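Local coordinates for protein pyruvate kinase (Cryptosporidium parvum, PDB 4DRS) that probably catalyses the last step of glycolysis, the transfer of phosphate from phosphoenolpyruvate to ADP that yields pyruvate and ATP, at residues S442-A455 and A466-H478. Numbering follows the deposited sequence.
Sequences SKYRPSQTIIACTA and ARGVKTYVLNSIH. With SO4 (sulfate ion), chain D.
The guanidinium of Arg-445 lies almost flat on that of Arg-467, planes 20° apart and centres 4.2 Å from each other, with NE of Arg-445 over one face of Arg-467 and CD of Arg-467 over one face of Arg-445. The stack sits beside the start of a parallel beta-alpha-beta unit of the alpha/beta domain, strand 449-454, helix 457-462 and strand 469-473. At the edge of the Arg-445 group, NH1 donates to Ser-442 O. The like charges are probably offset by Asp-357, which takes a salt bridge from Arg-445 NH2 and a hydrogen bond from Arg-467 N; Arg-467 NH2 is bound by the carbonyls of Ser-356 and Val-352, tying this end of the alpha/beta domain to the barrel. The third flat group, the Tyr-472 ring, carries CG2 of Ile-451 on one face, 3.8 Å from its centroid, a CH-pi contact. CG1 of Ile-451 lies beside the backbone N (chi1 -63°), which leaves CG2 anti to it and over the ring. CD1 of the same side chain comes to 3.6 Å from OH of Tyr-472, which bonds to Glu-494; Leu-490 and Ala-491 of helix 480-493 pack against the ring.

Strand 469-473 is outermost in the sheet within this chain, 449-454 next to it. Six backbone bonds zip them together, from Ile-450 N to Gly-468 O (2.9 Å) through to Leu-474 N to Thr-454 O (2.8 Å). On the face with Ala-452, apolar side chains meet: CD1 of Ile-450 touches CG2 of Val-469. A sulfate, probably from the crystallisation liquor, is held by Lys-470 NZ, Thr-471 N and OG1, Thr-103 N and Lys-464 NZ; the Thr-471 hydroxyl also has Thr-103 as partner. The hydroxyl of Ser-442 donates to an in-plane lone pair of Arg-467 O at 2.7 Å.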
loop_
_atom_site.group_PDB
_atom_site.type_symbol
_atom_site.label_atom_id
_atom_site.label_comp_id
_atom_site.label_asym_id
_atom_site.label_seq_id
_atom_site.Cartn_x
_atom_site.Cartn_y
_atom_site.Cartn_z
ATOM N N SER A 442 1.602 23.611 -7.317
ATOM C CA SER A 442 0.586 23.743 -6.263
ATOM C C SER A 442 -0.392 22.569 -6.237
ATOM O O SER A 442 -0.788 22.102 -5.170
ATOM C CB SER A 442 -0.181 25.058 -6.430
ATOM O OG SER A 442 -1.090 25.253 -5.358
ATOM N N LYS A 443 -0.771 22.101 -7.423
ATOM C CA LYS A 443 -1.629 20.929 -7.597
ATOM C C LYS A 443 -1.085 19.679 -6.884
ATOM O O LYS A 443 -1.858 18.843 -6.410
ATOM C CB LYS A 443 -1.804 20.654 -9.091
ATOM C CG LYS A 443 -2.648 19.440 -9.443
ATOM C CD LYS A 443 -2.671 19.209 -10.948
ATOM C CE LYS A 443 -3.461 17.960 -11.299
ATOM N NZ LYS A 443 -3.527 17.762 -12.775
ATOM N N TYR A 444 0.239 19.553 -6.800
ATOM C CA TYR A 444 0.828 18.352 -6.205
ATOM C C TYR A 444 1.192 18.507 -4.736
ATOM O O TYR A 444 1.824 17.621 -4.154
ATOM C CB TYR A 444 1.984 17.816 -7.057
ATOM C CG TYR A 444 1.463 17.216 -8.334
ATOM C CD1 TYR A 444 1.024 15.892 -8.372
ATOM C CD2 TYR A 444 1.348 17.986 -9.492
ATOM C CE1 TYR A 444 0.508 15.344 -9.535
ATOM C CE2 TYR A 444 0.831 17.447 -10.663
ATOM C CZ TYR A 444 0.414 16.129 -10.676
ATOM O OH TYR A 444 -0.092 15.582 -11.826
ATOM N N ARG A 445 0.770 19.632 -4.156
ATOM C CA ARG A 445 0.766 19.864 -2.706
ATOM C C ARG A 445 2.096 19.613 -1.982
ATOM O O ARG A 445 2.156 18.814 -1.041
ATOM C CB ARG A 445 -0.369 19.073 -2.036
ATOM C CG ARG A 445 -1.773 19.546 -2.389
ATOM C CD ARG A 445 -2.056 20.945 -1.864
ATOM N NE ARG A 445 -3.477 21.288 -1.936
ATOM C CZ ARG A 445 -4.031 22.048 -2.878
ATOM N NH1 ARG A 445 -3.288 22.564 -3.848
ATOM N NH2 ARG A 445 -5.338 22.297 -2.845
ATOM N N PRO A 446 3.163 20.305 -2.405
ATOM C CA PRO A 446 4.440 20.111 -1.721
ATOM C C PRO A 446 4.398 20.648 -0.292
ATOM O O PRO A 446 3.649 21.584 -0.008
ATOM C CB PRO A 446 5.409 20.948 -2.559
ATOM C CG PRO A 446 4.562 22.020 -3.148
ATOM C CD PRO A 446 3.240 21.361 -3.432
ATOM N N SER A 447 5.193 20.066 0.600
ATOM C CA SER A 447 5.327 20.620 1.942
ATOM C C SER A 447 6.129 21.915 1.879
ATOM O O SER A 447 5.973 22.785 2.731
ATOM C CB SER A 447 6.001 19.626 2.896
ATOM O OG SER A 447 7.405 19.620 2.719
ATOM N N GLN A 448 6.989 22.028 0.869
ATOM C CA GLN A 448 7.819 23.219 0.696
ATOM C C GLN A 448 6.980 24.360 0.157
ATOM O O GLN A 448 6.072 24.147 -0.654
ATOM C CB GLN A 448 8.983 22.957 -0.268
ATOM C CG GLN A 448 9.986 21.911 0.191
ATOM C CD GLN A 448 9.500 20.492 -0.031
ATOM O OE1 GLN A 448 8.547 20.262 -0.779
ATOM N NE2 GLN A 448 10.154 19.532 0.611
ATOM N N THR A 449 7.285 25.571 0.611
ATOM C CA THR A 449 6.686 26.775 0.048
ATOM C C THR A 449 7.131 26.927 -1.406
ATOM O O THR A 449 8.290 26.660 -1.736
ATOM C CB THR A 449 7.051 28.024 0.887
ATOM O OG1 THR A 449 6.280 28.018 2.096
ATOM C CG2 THR A 449 6.765 29.319 0.126
ATOM N N ILE A 450 6.195 27.322 -2.265
ATOM C CA ILE A 450 6.481 27.560 -3.671
ATOM C C ILE A 450 6.693 29.052 -3.902
ATOM O O ILE A 450 5.811 29.866 -3.617
ATOM C CB ILE A 450 5.338 27.072 -4.587
ATOM C CG1 ILE A 450 4.940 25.634 -4.254
ATOM C CG2 ILE A 450 5.733 27.196 -6.057
ATOM C CD1 ILE A 450 3.514 25.306 -4.638
ATOM N N ILE A 451 7.862 29.402 -4.427
ATOM C CA ILE A 451 8.165 30.789 -4.761
ATOM C C ILE A 451 8.147 30.976 -6.274
ATOM O O ILE A 451 8.973 30.403 -6.987
ATOM C CB ILE A 451 9.511 31.250 -4.148
ATOM C CG1 ILE A 451 9.426 31.198 -2.615
ATOM C CG2 ILE A 451 9.876 32.646 -4.640
ATOM C CD1 ILE A 451 10.650 31.706 -1.886
ATOM N N ALA A 452 7.187 31.767 -6.748
ATOM C CA ALA A 452 7.021 32.036 -8.172
ATOM C C ALA A 452 7.659 33.362 -8.568
ATOM O O ALA A 452 7.293 34.414 -8.035
ATOM C CB ALA A 452 5.547 32.032 -8.543
ATOM N N CYS A 453 8.602 33.299 -9.509
ATOM C CA CYS A 453 9.315 34.478 -9.992
ATOM C C CYS A 453 8.844 34.862 -11.378
ATOM O O CYS A 453 8.950 34.079 -12.325
ATOM C CB CYS A 453 10.819 34.230 -10.029
ATOM S SG CYS A 453 11.520 33.773 -8.439
ATOM N N THR A 454 8.343 36.086 -11.492
ATOM C CA THR A 454 7.786 36.575 -12.741
ATOM C C THR A 454 8.102 38.058 -12.901
ATOM O O THR A 454 8.403 38.745 -11.923
ATOM C CB THR A 454 6.258 36.319 -12.813
ATOM O OG1 THR A 454 5.750 36.757 -14.078
ATOM C CG2 THR A 454 5.511 37.047 -11.692
ATOM N N ALA A 455 8.041 38.538 -14.140
ATOM C CA ALA A 455 8.238 39.956 -14.431
ATOM C C ALA A 455 6.903 40.680 -14.582
ATOM O O ALA A 455 6.863 41.906 -14.699
ATOM C CB ALA A 455 9.083 40.128 -15.685
ATOM N N ALA A 466 -3.807 30.295 -5.426
ATOM C CA ALA A 466 -3.156 28.988 -5.468
ATOM C C ALA A 466 -2.468 28.688 -4.139
ATOM O O ALA A 466 -1.652 29.486 -3.664
ATOM C CB ALA A 466 -2.156 28.928 -6.614
ATOM N N ARG A 467 -2.791 27.537 -3.552
ATOM C CA ARG A 467 -2.246 27.158 -2.250
ATOM C C ARG A 467 -0.719 27.076 -2.258
ATOM O O ARG A 467 -0.115 26.513 -3.185
ATOM C CB ARG A 467 -2.831 25.829 -1.771
ATOM C CG ARG A 467 -2.464 25.514 -0.330
ATOM C CD ARG A 467 -2.701 24.065 0.039
ATOM N NE ARG A 467 -4.081 23.823 0.432
ATOM C CZ ARG A 467 -4.480 22.812 1.198
ATOM N NH1 ARG A 467 -3.598 21.942 1.677
ATOM N NH2 ARG A 467 -5.766 22.676 1.494
ATOM N N GLY A 468 -0.116 27.661 -1.225
ATOM C CA GLY A 468 1.316 27.572 -0.980
ATOM C C GLY A 468 2.209 28.338 -1.937
ATOM O O GLY A 468 3.411 28.089 -1.988
ATOM N N VAL A 469 1.634 29.267 -2.694
ATOM C CA VAL A 469 2.412 30.042 -3.654
ATOM C C VAL A 469 2.684 31.458 -3.145
ATOM O O VAL A 469 1.766 32.237 -2.888
ATOM C CB VAL A 469 1.746 30.078 -5.054
ATOM C CG1 VAL A 469 2.602 30.858 -6.041
ATOM C CG2 VAL A 469 1.508 28.667 -5.577
ATOM N N LYS A 470 3.962 31.770 -2.983
ATOM C CA LYS A 470 4.403 33.129 -2.709
ATOM C C LYS A 470 5.068 33.629 -3.988
ATOM O O LYS A 470 5.671 32.840 -4.717
ATOM C CB LYS A 470 5.375 33.150 -1.525
ATOM C CG LYS A 470 5.935 34.528 -1.196
ATOM C CD LYS A 470 6.816 34.513 0.046
ATOM C CE LYS A 470 7.310 35.912 0.399
ATOM N NZ LYS A 470 6.258 36.801 0.975
ATOM N N THR A 471 4.957 34.924 -4.268
ATOM C CA THR A 471 5.470 35.468 -5.526
ATOM C C THR A 471 6.536 36.556 -5.356
ATOM O O THR A 471 6.433 37.415 -4.479
ATOM C CB THR A 471 4.331 36.030 -6.396
ATOM O OG1 THR A 471 3.629 37.038 -5.661
ATOM C CG2 THR A 471 3.355 34.930 -6.803
ATOM N N TYR A 472 7.563 36.503 -6.201
ATOM C CA TYR A 472 8.533 37.590 -6.318
ATOM C C TYR A 472 8.399 38.231 -7.690
ATOM O O TYR A 472 8.604 37.567 -8.710
ATOM C CB TYR A 472 9.975 37.099 -6.122
ATOM C CG TYR A 472 10.333 36.588 -4.732
ATOM C CD1 TYR A 472 11.489 35.830 -4.536
ATOM C CD2 TYR A 472 9.528 36.858 -3.618
ATOM C CE1 TYR A 472 11.836 35.358 -3.280
ATOM C CE2 TYR A 472 9.868 36.385 -2.357
ATOM C CZ TYR A 472 11.021 35.635 -2.198
ATOM O OH TYR A 472 11.376 35.159 -0.960
ATOM N N VAL A 473 8.039 39.512 -7.709
ATOM C CA VAL A 473 7.930 40.268 -8.954
ATOM C C VAL A 473 9.268 40.929 -9.280
ATOM O O VAL A 473 9.844 41.632 -8.447
ATOM C CB VAL A 473 6.818 41.340 -8.893
ATOM C CG1 VAL A 473 6.719 42.086 -10.217
ATOM C CG2 VAL A 473 5.480 40.707 -8.539
ATOM N N LEU A 474 9.753 40.698 -10.495
ATOM C CA LEU A 474 11.054 41.210 -10.912
ATOM C C LEU A 474 10.955 42.132 -12.124
ATOM O O LEU A 474 9.955 42.120 -12.850
ATOM C CB LEU A 474 12.014 40.050 -11.193
ATOM C CG LEU A 474 12.298 39.103 -10.018
ATOM C CD1 LEU A 474 13.003 37.842 -10.488
ATOM C CD2 LEU A 474 13.109 39.795 -8.930
ATOM N N ASN A 475 11.993 42.943 -12.326
ATOM C CA ASN A 475 12.109 43.779 -13.520
ATOM C C ASN A 475 12.308 42.925 -14.772
ATOM O O ASN A 475 11.670 43.156 -15.800
ATOM C CB ASN A 475 13.240 44.813 -13.366
ATOM C CG ASN A 475 14.594 44.176 -13.073
ATOM O OD1 ASN A 475 14.737 43.382 -12.135
ATOM N ND2 ASN A 475 15.600 44.527 -13.875
ATOM N N SER A 476 13.184 41.928 -14.667
ATOM C CA SER A 476 13.454 41.006 -15.763
ATOM C C SER A 476 13.506 39.563 -15.274
ATOM O O SER A 476 13.758 39.299 -14.096
ATOM C CB SER A 476 14.763 41.367 -16.465
ATOM O OG SER A 476 15.053 40.441 -17.500
ATOM N N ILE A 477 13.279 38.637 -16.197
ATOM C CA ILE A 477 13.207 37.221 -15.870
ATOM C C ILE A 477 14.100 36.388 -16.808
ATOM O O ILE A 477 14.013 35.155 -16.851
ATOM C CB ILE A 477 11.722 36.759 -15.847
ATOM C CG1 ILE A 477 11.494 35.679 -14.791
ATOM C CG2 ILE A 477 11.193 36.394 -17.233
ATOM C CD1 ILE A 477 11.491 36.211 -13.375
ATOM N N HIS A 478 14.988 37.082 -17.523
ATOM C CA HIS A 478 15.799 36.480 -18.586
ATOM C C HIS A 478 16.997 35.700 -18.114
ATOM O O HIS A 478 17.339 34.671 -18.710
ATOM C CB HIS A 478 16.231 37.538 -19.600
ATOM C CG HIS A 478 15.083 38.148 -20.374
ATOM N ND1 HIS A 478 14.210 37.405 -21.083
ATOM C CD2 HIS A 478 14.694 39.477 -20.542
ATOM C CE1 HIS A 478 13.303 38.212 -21.667
ATOM N NE2 HIS A 478 13.602 39.481 -21.336
HETATM S S SO4 D . 3.208 37.066 -1.221
HETATM O O1 SO4 D . 4.589 37.591 -1.141
HETATM O O2 SO4 D . 3.047 35.923 -0.295
HETATM O O3 SO4 D . 2.275 38.151 -0.827
HETATM O O4 SO4 D . 2.943 36.626 -2.613
HETATM O O HOH W 1 3.584 25.017 -0.933
#